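Local structure of Lys-gingipain W83 (Porphyromonas gingivalis, 3KM5) at residues A[11-19]-A[33-41]; A[74-82]-A[152-160]. The protein is a lysine-specific cysteine protease that may act as a virulence factor; this chain is its K2 cleaved adhesin domain, and isolated adhesin domains are haemolytic in vitro. One frame throughout, in Å; residues are numbered along the deposited sequence.

Contact 1 of 2, residues A[11-19]-A[33-41]; sequences SSTHGEAPA and WLCLSSGQL. With SO4 (sulfate ion), chain E.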
# COMPACT_ATOMS: atom_id res chain seq x y z
N SER A 11 9.81 2.02 11.53
CA SER A 11 9.60 1.36 12.83
C SER A 11 8.86 0.01 12.78
O SER A 11 8.65 -0.63 13.83
CB SER A 11 8.86 2.28 13.79
OG SER A 11 7.47 2.31 13.49
N SER A 12 8.47 -0.43 11.58
CA SER A 12 7.84 -1.73 11.42
C SER A 12 8.89 -2.76 11.01
O SER A 12 10.04 -2.42 10.73
CB SER A 12 6.76 -1.67 10.33
OG SER A 12 5.69 -0.87 10.78
N THR A 13 8.49 -4.03 10.98
CA THR A 13 9.44 -5.13 10.69
C THR A 13 9.02 -5.96 9.47
O THR A 13 7.82 -6.19 9.25
CB THR A 13 9.58 -6.03 11.92
OG1 THR A 13 10.17 -5.29 13.00
CG2 THR A 13 10.43 -7.25 11.64
N HIS A 14 10.00 -6.40 8.70
CA HIS A 14 9.75 -7.24 7.51
C HIS A 14 8.85 -8.43 7.84
O HIS A 14 9.12 -9.17 8.80
CB HIS A 14 11.08 -7.73 6.94
CG HIS A 14 10.91 -8.56 5.73
ND1 HIS A 14 10.80 -8.02 4.47
CD2 HIS A 14 10.76 -9.90 5.58
CE1 HIS A 14 10.62 -8.99 3.59
NE2 HIS A 14 10.58 -10.14 4.24
N GLY A 15 7.77 -8.61 7.06
CA GLY A 15 6.86 -9.74 7.24
C GLY A 15 5.74 -9.60 8.25
O GLY A 15 4.90 -10.49 8.43
N GLU A 16 5.70 -8.45 8.91
CA GLU A 16 4.62 -8.14 9.85
C GLU A 16 3.73 -7.06 9.34
O GLU A 16 4.13 -6.29 8.46
CB GLU A 16 5.21 -7.64 11.17
CG GLU A 16 6.14 -8.61 11.83
CD GLU A 16 5.50 -9.94 12.21
OE1 GLU A 16 4.28 -10.01 12.48
OE2 GLU A 16 6.27 -10.91 12.22
N ALA A 17 2.51 -6.99 9.87
CA ALA A 17 1.62 -5.87 9.62
C ALA A 17 2.30 -4.66 10.22
O ALA A 17 3.01 -4.76 11.23
CB ALA A 17 0.22 -6.08 10.24
N PRO A 18 2.11 -3.49 9.62
CA PRO A 18 2.77 -2.32 10.13
C PRO A 18 2.35 -1.96 11.55
O PRO A 18 1.19 -2.09 11.93
CB PRO A 18 2.31 -1.20 9.18
CG PRO A 18 1.75 -1.85 8.07
CD PRO A 18 1.22 -3.16 8.49
N ALA A 19 3.32 -1.49 12.30
CA ALA A 19 3.10 -1.01 13.64
C ALA A 19 2.14 0.18 13.57
O ALA A 19 2.27 1.04 12.71
CB ALA A 19 4.47 -0.60 14.22
N TRP A 33 -1.75 -6.83 3.64
CA TRP A 33 -0.71 -5.82 3.72
C TRP A 33 0.39 -6.20 4.71
O TRP A 33 0.10 -6.55 5.86
CB TRP A 33 -1.31 -4.50 4.16
CG TRP A 33 -2.16 -3.81 3.13
CD1 TRP A 33 -3.51 -3.85 3.06
CD2 TRP A 33 -1.74 -2.95 2.06
NE1 TRP A 33 -3.96 -3.08 2.05
CE2 TRP A 33 -2.90 -2.52 1.38
CE3 TRP A 33 -0.50 -2.53 1.59
CZ2 TRP A 33 -2.84 -1.62 0.31
CZ3 TRP A 33 -0.44 -1.67 0.51
CH2 TRP A 33 -1.61 -1.24 -0.13
N LEU A 34 1.64 -6.14 4.26
CA LEU A 34 2.80 -6.48 5.09
C LEU A 34 3.90 -5.44 4.88
O LEU A 34 4.12 -4.99 3.75
CB LEU A 34 3.41 -7.84 4.69
CG LEU A 34 2.62 -9.12 4.95
CD1 LEU A 34 3.42 -10.27 4.36
CD2 LEU A 34 2.38 -9.35 6.42
N CYS A 35 4.64 -5.16 5.93
CA CYS A 35 5.87 -4.39 5.82
C CYS A 35 6.93 -5.25 5.15
O CYS A 35 7.02 -6.44 5.43
CB CYS A 35 6.34 -4.00 7.20
SG CYS A 35 8.01 -3.27 7.30
N LEU A 36 7.65 -4.66 4.20
CA LEU A 36 8.82 -5.29 3.56
C LEU A 36 10.04 -4.41 3.77
O LEU A 36 9.92 -3.17 3.73
CB LEU A 36 8.63 -5.44 2.07
CG LEU A 36 7.39 -6.18 1.60
CD1 LEU A 36 7.35 -6.18 0.06
CD2 LEU A 36 7.27 -7.60 2.20
N SER A 37 11.20 -5.04 3.99
CA SER A 37 12.47 -4.33 4.07
C SER A 37 13.41 -4.67 2.91
O SER A 37 13.55 -5.85 2.54
CB SER A 37 13.20 -4.69 5.36
OG SER A 37 14.48 -4.07 5.35
N SER A 38 14.04 -3.65 2.35
CA SER A 38 15.05 -3.82 1.31
C SER A 38 16.27 -4.60 1.81
O SER A 38 17.05 -5.11 1.00
CB SER A 38 15.51 -2.46 0.77
OG SER A 38 16.08 -1.70 1.83
N GLY A 39 16.47 -4.65 3.13
CA GLY A 39 17.54 -5.47 3.72
C GLY A 39 17.21 -6.96 3.72
O GLY A 39 18.07 -7.78 4.04
N GLN A 40 15.97 -7.33 3.37
CA GLN A 40 15.55 -8.73 3.30
C GLN A 40 15.23 -9.21 1.88
O GLN A 40 15.36 -10.39 1.58
CB GLN A 40 14.36 -9.00 4.22
CG GLN A 40 14.68 -8.88 5.70
CD GLN A 40 15.77 -9.84 6.16
OE1 GLN A 40 16.76 -9.42 6.76
NE2 GLN A 40 15.60 -11.12 5.85
N LEU A 41 14.80 -8.29 1.01
CA LEU A 41 14.45 -8.63 -0.36
C LEU A 41 15.36 -7.88 -1.30
O LEU A 41 15.34 -6.64 -1.33
CB LEU A 41 13.00 -8.27 -0.66
CG LEU A 41 11.94 -9.07 0.07
CD1 LEU A 41 10.59 -8.42 -0.25
CD2 LEU A 41 11.94 -10.52 -0.33
S SO4 E . 7.43 5.03 11.63
O1 SO4 E . 8.61 5.44 12.40
O2 SO4 E . 6.22 5.07 12.48
O3 SO4 E . 7.67 3.69 11.14
O4 SO4 E . 7.14 5.97 10.55

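Contact 2 of 2, residues A[74-82]-A[152-160]; sequences VTGATKVKY and GTKYVAFRH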
# COMPACT_ATOMS: atom_id res chain seq x y z
N VAL A 74 -6.74 9.64 13.10
CA VAL A 74 -6.14 10.86 12.56
C VAL A 74 -7.15 12.01 12.49
O VAL A 74 -7.04 12.91 11.63
CB VAL A 74 -5.41 10.63 11.19
CG1 VAL A 74 -4.21 9.71 11.36
CG2 VAL A 74 -6.36 10.08 10.10
N THR A 75 -8.11 12.01 13.42
CA THR A 75 -9.10 13.08 13.45
C THR A 75 -8.40 14.43 13.36
O THR A 75 -7.48 14.72 14.13
CB THR A 75 -9.96 13.03 14.72
OG1 THR A 75 -10.73 11.81 14.72
CG2 THR A 75 -10.92 14.23 14.77
N GLY A 76 -8.83 15.26 12.43
CA GLY A 76 -8.15 16.54 12.15
C GLY A 76 -7.38 16.59 10.84
O GLY A 76 -7.07 17.66 10.32
N ALA A 77 -7.12 15.41 10.26
CA ALA A 77 -6.41 15.33 9.01
C ALA A 77 -7.26 15.92 7.89
O ALA A 77 -8.45 15.63 7.82
CB ALA A 77 -6.08 13.86 8.71
N THR A 78 -6.65 16.76 7.06
CA THR A 78 -7.29 17.38 5.95
C THR A 78 -6.72 16.90 4.61
O THR A 78 -7.35 17.10 3.57
CB THR A 78 -7.14 18.89 6.03
OG1 THR A 78 -5.75 19.23 6.22
CG2 THR A 78 -7.92 19.46 7.22
N LYS A 79 -5.52 16.29 4.62
CA LYS A 79 -4.83 15.87 3.40
C LYS A 79 -4.02 14.62 3.74
O LYS A 79 -3.47 14.53 4.83
CB LYS A 79 -3.89 16.96 2.86
CG LYS A 79 -3.68 16.90 1.35
CD LYS A 79 -4.88 17.48 0.58
CE LYS A 79 -4.74 18.96 0.32
NZ LYS A 79 -6.03 19.65 -0.07
N VAL A 80 -3.97 13.65 2.81
CA VAL A 80 -2.94 12.60 2.88
C VAL A 80 -2.13 12.64 1.57
O VAL A 80 -2.69 12.74 0.48
CB VAL A 80 -3.58 11.20 3.19
CG1 VAL A 80 -4.59 10.72 2.08
CG2 VAL A 80 -2.47 10.16 3.44
N LYS A 81 -0.81 12.67 1.69
CA LYS A 81 0.08 12.63 0.56
C LYS A 81 0.93 11.37 0.74
O LYS A 81 1.38 11.07 1.86
CB LYS A 81 0.94 13.90 0.53
CG LYS A 81 1.91 13.92 -0.65
CD LYS A 81 3.27 13.56 -0.26
CE LYS A 81 3.94 14.71 0.38
NZ LYS A 81 5.39 14.48 0.51
N TYR A 82 1.22 10.66 -0.33
CA TYR A 82 1.94 9.40 -0.21
C TYR A 82 2.61 9.11 -1.55
O TYR A 82 2.35 9.79 -2.55
CB TYR A 82 1.01 8.24 0.18
CG TYR A 82 -0.13 8.04 -0.79
CD1 TYR A 82 -0.03 7.13 -1.84
CD2 TYR A 82 -1.29 8.83 -0.74
CE1 TYR A 82 -1.07 6.96 -2.77
CE2 TYR A 82 -2.32 8.67 -1.66
CZ TYR A 82 -2.21 7.75 -2.66
OH TYR A 82 -3.25 7.65 -3.56
N GLY A 152 -14.34 15.59 9.04
CA GLY A 152 -14.79 14.48 9.89
C GLY A 152 -14.00 13.18 9.73
O GLY A 152 -14.19 12.24 10.49
N THR A 153 -13.08 13.12 8.76
CA THR A 153 -12.25 11.92 8.58
C THR A 153 -11.58 11.56 9.90
O THR A 153 -10.91 12.39 10.52
CB THR A 153 -11.19 12.14 7.50
OG1 THR A 153 -11.83 12.26 6.22
CG2 THR A 153 -10.16 10.99 7.48
N LYS A 154 -11.74 10.30 10.32
CA LYS A 154 -11.12 9.76 11.52
C LYS A 154 -10.07 8.68 11.20
O LYS A 154 -9.03 8.60 11.83
CB LYS A 154 -12.21 9.18 12.42
CG LYS A 154 -11.74 8.52 13.70
CD LYS A 154 -12.95 8.28 14.61
CE LYS A 154 -12.62 7.57 15.88
NZ LYS A 154 -13.88 7.02 16.46
N TYR A 155 -10.38 7.82 10.23
CA TYR A 155 -9.45 6.79 9.76
C TYR A 155 -9.33 6.88 8.27
O TYR A 155 -10.31 7.14 7.58
CB TYR A 155 -9.92 5.39 10.15
CG TYR A 155 -10.15 5.16 11.64
CD1 TYR A 155 -9.08 4.90 12.50
CD2 TYR A 155 -11.43 5.20 12.18
CE1 TYR A 155 -9.28 4.67 13.84
CE2 TYR A 155 -11.63 4.98 13.55
CZ TYR A 155 -10.56 4.73 14.37
OH TYR A 155 -10.83 4.51 15.71
N VAL A 156 -8.12 6.64 7.79
CA VAL A 156 -7.82 6.59 6.37
C VAL A 156 -7.40 5.16 6.06
O VAL A 156 -6.57 4.58 6.76
CB VAL A 156 -6.72 7.59 6.02
CG1 VAL A 156 -6.27 7.41 4.54
CG2 VAL A 156 -7.18 9.03 6.27
N ALA A 157 -7.97 4.58 5.01
CA ALA A 157 -7.63 3.24 4.58
C ALA A 157 -7.12 3.25 3.16
O ALA A 157 -7.58 4.03 2.33
CB ALA A 157 -8.88 2.33 4.65
N PHE A 158 -6.17 2.36 2.87
CA PHE A 158 -5.74 2.05 1.51
C PHE A 158 -6.24 0.64 1.24
O PHE A 158 -6.00 -0.31 2.02
CB PHE A 158 -4.21 2.12 1.39
CG PHE A 158 -3.68 3.47 1.59
CD1 PHE A 158 -3.39 4.28 0.50
CD2 PHE A 158 -3.42 3.95 2.86
CE1 PHE A 158 -2.90 5.57 0.67
CE2 PHE A 158 -2.92 5.23 3.04
CZ PHE A 158 -2.65 6.04 1.93
N ARG A 159 -6.94 0.48 0.12
CA ARG A 159 -7.62 -0.76 -0.21
C ARG A 159 -7.10 -1.25 -1.55
O ARG A 159 -7.31 -0.58 -2.56
CB ARG A 159 -9.13 -0.55 -0.25
CG ARG A 159 -9.92 -1.84 -0.47
CD ARG A 159 -11.36 -1.48 -0.67
NE ARG A 159 -12.22 -2.63 -0.96
CZ ARG A 159 -13.50 -2.55 -1.30
NH1 ARG A 159 -14.10 -1.37 -1.42
NH2 ARG A 159 -14.17 -3.67 -1.53
N HIS A 160 -6.41 -2.38 -1.56
CA HIS A 160 -5.94 -3.00 -2.79
C HIS A 160 -7.02 -4.00 -3.19
O HIS A 160 -7.28 -4.98 -2.48
CB HIS A 160 -4.58 -3.70 -2.53
CG HIS A 160 -3.95 -4.39 -3.71
ND1 HIS A 160 -3.08 -5.44 -3.54
CD2 HIS A 160 -4.02 -4.15 -5.05
CE1 HIS A 160 -2.58 -5.78 -4.71
NE2 HIS A 160 -3.15 -5.03 -5.65
O HOH W 1 -10.35 14.96 9.93

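Contact 1 of 2, residues A[11-19]-A[33-41]
Gly15 and Glu16 pair with the two sides of Cys35 through backbone bonds: Gly15 N donates to Cys35 O and Cys35 N to Glu16 O, both at 2.8 Å. Thr13 to Glu16 form a type II turn, closed by a bond from Glu16 N to Thr13 O; glycine suits its third position, where phi is 86°. Cys35 turns into this loop: its CB lies 3.3 Å from Thr13 O, and its SG packs 3.6 Å from Ser12 CB, a buried place where a small, weakly polar thiol suits the close approach of the loop. In the jelly roll, strand 34-37 also bonds through its backbone to strand 51-56, and segment 11-19 covers its other edge. Within the turn, His14 makes the main side-chain contact. With CG anti to the backbone N (chi1 -179°), its unprotonated ND1 faces Ser37 N and accepts a nearly straight bond of 3.0 Å, the donor lying in the ring plane. Gln40 CB sits over the centre of one face, a CH-pi contact 3.7 Å from the centroid, while Leu41 brings CG to 3.8 Å from His14 CE1. Ser37 OG accepts from Gly39 N (an ST turn) and Ser37 O from Gln40 N and Leu41 N, bending the chain back over the ring. Ser11 N bonds to sulfate O3 at 2.7 Å; the ion, probably from the crystallisation liquor, also bonds to Thr8 OG1.

Contact 2 of 2, residues A[74-82]-A[152-160]
Tyr82 receives the edge of Phe158 on one face of its ring: Phe158 CE1 stands 3.8 Å above the plane, over the centre. The two planes are 80° apart with centroids separated by 5.1 Å, a T-shaped pair. Tyr82 CD2 lies in the plane of the Phe158 ring, at its edge, and Val80 CG2 approaches the same edge, 4.4 Å from Phe158 CZ. Tyr82 holds CG between its backbone N and carbonyl carbon (chi1 58°), presenting its face to the facing sheet, while its hydroxyl bonds to that of Tyr95. These residues lie between the two sheets of the beta jelly roll: strands 79-82 and 155-160 belong to different sheets, and their axes are 10.1 Å apart. Beta-branched valines fill the interior towards the sandwich end, where Val74 CG2 meets Val156 CG2 at 4.1 Å. Val74 N donates an almost straight bond of 2.8 Å to Lys154 O, and Thr75 CA makes a CH...O contact with Thr153 O. Residues 74 to 77 form a type II turn with Gly76 third, where its positive phi is easily adopted. A water links this turn to Thr153 O. Packing and, probably, the quadrupole attraction of the edge-to-face pair thus hold the sheets together inside; at the end, Val74 N bonds to Lys154 O, Ala77 N to Val74 O, and the water to Gly76 N, Ala77 O and Thr153 O.

How the contacts relate
The two contacts are centred 21 Å apart in one jelly roll: contact 1 packs a loop along the edge of strand 34-37, while contact 2 joins the two sheets at one end, and contact 1 finishes along the chain before contact 2 begins. Strands 34-37 and 79-86 belong to the same sheet, whereas 155-161 lies in the facing one. Trp33 of contact 1 joins them: its CZ2 packs 3.9 Å from His160 CB, and both Trp33 and Phe158 touch Leu171 in the interior. Trp33 NE1 bonds to the backbone O of Asn67, a residue of one calcium site, and its side chain is about 8 Å from a calcium ion. Leu41 lies about 8 Å, side chain to side chain, from Lys137 at an experimentally established cleavage site.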